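Local coordinates for dipicolinate synthase subunit A (Bacillus halodurans, PDB 3D4O), which probably makes dipicolinate, the spore compound, as one subunit of an oxidoreductase, binding a nicotinamide cofactor in a Rossmann-type domain, at residues 250-255 with 260-265. Sequence-based numbering, arbitrary orientation.
Sequences TDFRYA and IKALLV
Ala-255 and Ile-260 bring the two backbones together, their CA atoms 4.8 Å apart, where the short helix 252-257 turns back into strand 261-264. Ile-260 N donates to Ala-255 O at 2.8 Å; the bond is bent (146° at the hydrogen), and the donor stands above the carbonyl plane. From this joint the chains diverge. Close to the turn two alanines meet: Ala-255 CB lies 3.9 Å from Ala-262 CB, and such small methyl groups let helix and strand approach closely here. Farther along, Phe-252 reaches across the wider interval. Its CG is anti to the carbonyl carbon (chi1 -65°), which swings the ring over to the strand. There Phe-252 CD1 has Ala-262 CB near the ring plane, at the edge, 3.9 Å away. Phe-252 CZ reaches Leu-264 CB at 3.8 Å, the two side chains crossing at about a right angle. One face of the Phe-252 ring rests on Thr-250 CB, 3.7 Å above the plane and offset toward the rim; the hydroxyl of this threonine is hydrogen-bonded to Asp-242 of strand 239-242. With an alanine at Phe-252, the edge contact to Ala-262 would be lost and Leu-264 CB would probably be left without its apolar partner from the helix. Asp-251 suits the N-cap because its short carboxylate can fold back: Asp-251 OD1 accepts from Tyr-254 N at 3.1 Å, met from above the carboxylate plane. Helix 252-257 is the crossover of a beta-alpha-beta unit joining strand 239-242 to the outermost strand of the parallel sheet in the C-terminal Rossmann-type domain. The cap bond fixes the helix start and one backbone bond ties its last turn to the approach of strand 261-264, whereas the remaining packing on that strand is apolar.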
loop_
_atom_site.group_PDB
_atom_site.type_symbol
_atom_site.label_atom_id
_atom_site.label_comp_id
_atom_site.label_asym_id
_atom_site.label_seq_id
_atom_site.Cartn_x
_atom_site.Cartn_y
_atom_site.Cartn_z
ATOM N N THR C 250 -0.940 -1.694 -22.227
ATOM C CA THR C 250 -0.540 -3.084 -22.016
ATOM C C THR C 250 -1.368 -4.087 -22.785
ATOM O O THR C 250 -2.562 -3.920 -22.970
ATOM C CB THR C 250 -0.644 -3.421 -20.493
ATOM O OG1 THR C 250 0.145 -2.489 -19.757
ATOM C CG2 THR C 250 -0.185 -4.855 -20.172
ATOM N N ASP C 251 -0.701 -5.139 -23.231
ATOM C CA ASP C 251 -1.406 -6.266 -23.875
ATOM C C ASP C 251 -1.947 -7.172 -22.768
ATOM O O ASP C 251 -1.341 -8.199 -22.407
ATOM C CB ASP C 251 -0.495 -7.066 -24.777
ATOM C CG ASP C 251 -1.264 -8.058 -25.656
ATOM O OD1 ASP C 251 -2.435 -8.348 -25.367
ATOM O OD2 ASP C 251 -0.683 -8.533 -26.639
ATOM N N PHE C 252 -3.077 -6.733 -22.223
ATOM C CA PHE C 252 -3.752 -7.412 -21.107
ATOM C C PHE C 252 -4.179 -8.818 -21.458
ATOM O O PHE C 252 -4.240 -9.681 -20.587
ATOM C CB PHE C 252 -4.972 -6.631 -20.588
ATOM C CG PHE C 252 -4.624 -5.293 -19.973
ATOM C CD1 PHE C 252 -3.961 -5.224 -18.758
ATOM C CD2 PHE C 252 -4.970 -4.110 -20.609
ATOM C CE1 PHE C 252 -3.641 -4.006 -18.207
ATOM C CE2 PHE C 252 -4.660 -2.887 -20.058
ATOM C CZ PHE C 252 -3.991 -2.831 -18.866
ATOM N N ARG C 253 -4.453 -9.059 -22.733
ATOM C CA ARG C 253 -4.904 -10.377 -23.127
ATOM C C ARG C 253 -3.702 -11.311 -23.038
ATOM O O ARG C 253 -3.792 -12.418 -22.509
ATOM C CB ARG C 253 -5.553 -10.383 -24.526
ATOM N N TYR C 254 -2.553 -10.844 -23.506
ATOM C CA TYR C 254 -1.349 -11.693 -23.480
ATOM C C TYR C 254 -0.837 -11.896 -22.058
ATOM O O TYR C 254 -0.389 -12.979 -21.689
ATOM C CB TYR C 254 -0.227 -11.163 -24.375
ATOM C CG TYR C 254 0.942 -12.127 -24.403
ATOM C CD1 TYR C 254 0.893 -13.264 -25.188
ATOM C CD2 TYR C 254 2.069 -11.930 -23.608
ATOM C CE1 TYR C 254 1.926 -14.169 -25.208
ATOM C CE2 TYR C 254 3.121 -12.837 -23.628
ATOM C CZ TYR C 254 3.043 -13.956 -24.432
ATOM O OH TYR C 254 4.076 -14.876 -24.469
ATOM N N ALA C 255 -0.916 -10.848 -21.258
ATOM C CA ALA C 255 -0.416 -10.907 -19.870
ATOM C C ALA C 255 -1.138 -12.020 -19.153
ATOM O O ALA C 255 -0.564 -12.908 -18.533
ATOM C CB ALA C 255 -0.668 -9.574 -19.137
ATOM N N ILE C 260 0.898 -13.278 -16.213
ATOM C CA ILE C 260 1.434 -12.067 -15.599
ATOM C C ILE C 260 0.235 -11.275 -15.082
ATOM O O ILE C 260 -0.717 -11.058 -15.814
ATOM C CB ILE C 260 2.203 -11.168 -16.583
ATOM C CG1 ILE C 260 3.420 -11.882 -17.165
ATOM C CG2 ILE C 260 2.637 -9.891 -15.884
ATOM C CD1 ILE C 260 4.529 -12.117 -16.191
ATOM N N LYS C 261 0.269 -10.909 -13.809
ATOM C CA LYS C 261 -0.787 -10.072 -13.196
ATOM C C LYS C 261 -0.617 -8.615 -13.621
ATOM O O LYS C 261 0.359 -7.944 -13.280
ATOM C CB LYS C 261 -0.748 -10.150 -11.667
ATOM C CG LYS C 261 -1.871 -9.381 -10.981
ATOM C CD LYS C 261 -1.926 -9.708 -9.491
ATOM C CE LYS C 261 -3.177 -9.115 -8.807
ATOM N NZ LYS C 261 -3.315 -9.534 -7.380
ATOM N N ALA C 262 -1.588 -8.146 -14.376
ATOM C CA ALA C 262 -1.598 -6.790 -14.911
ATOM C C ALA C 262 -2.954 -6.143 -14.675
ATOM O O ALA C 262 -3.977 -6.721 -14.980
ATOM C CB ALA C 262 -1.276 -6.830 -16.398
ATOM N N LEU C 263 -2.934 -4.935 -14.133
ATOM C CA LEU C 263 -4.156 -4.192 -13.828
ATOM C C LEU C 263 -4.168 -2.771 -14.404
ATOM O O LEU C 263 -3.158 -2.055 -14.371
ATOM C CB LEU C 263 -4.344 -4.097 -12.300
ATOM C CG LEU C 263 -4.410 -5.358 -11.425
ATOM C CD1 LEU C 263 -4.478 -4.962 -9.973
ATOM C CD2 LEU C 263 -5.613 -6.202 -11.774
ATOM N N LEU C 264 -5.327 -2.394 -14.938
ATOM C CA LEU C 264 -5.581 -1.044 -15.439
ATOM C C LEU C 264 -6.231 -0.336 -14.249
ATOM O O LEU C 264 -7.359 -0.626 -13.889
ATOM C CB LEU C 264 -6.501 -1.072 -16.681
ATOM C CG LEU C 264 -6.800 0.243 -17.409
ATOM C CD1 LEU C 264 -5.549 0.883 -17.971
ATOM C CD2 LEU C 264 -7.796 0.001 -18.530
ATOM N N VAL C 265 -5.516 0.609 -13.651
ATOM C CA VAL C 265 -5.936 1.210 -12.376
ATOM C C VAL C 265 -6.222 2.721 -12.382
ATOM O O VAL C 265 -5.367 3.533 -12.022
ATOM C CB VAL C 265 -4.854 0.975 -11.321
ATOM C CG1 VAL C 265 -5.320 1.514 -9.978
ATOM C CG2 VAL C 265 -4.494 -0.542 -11.213
#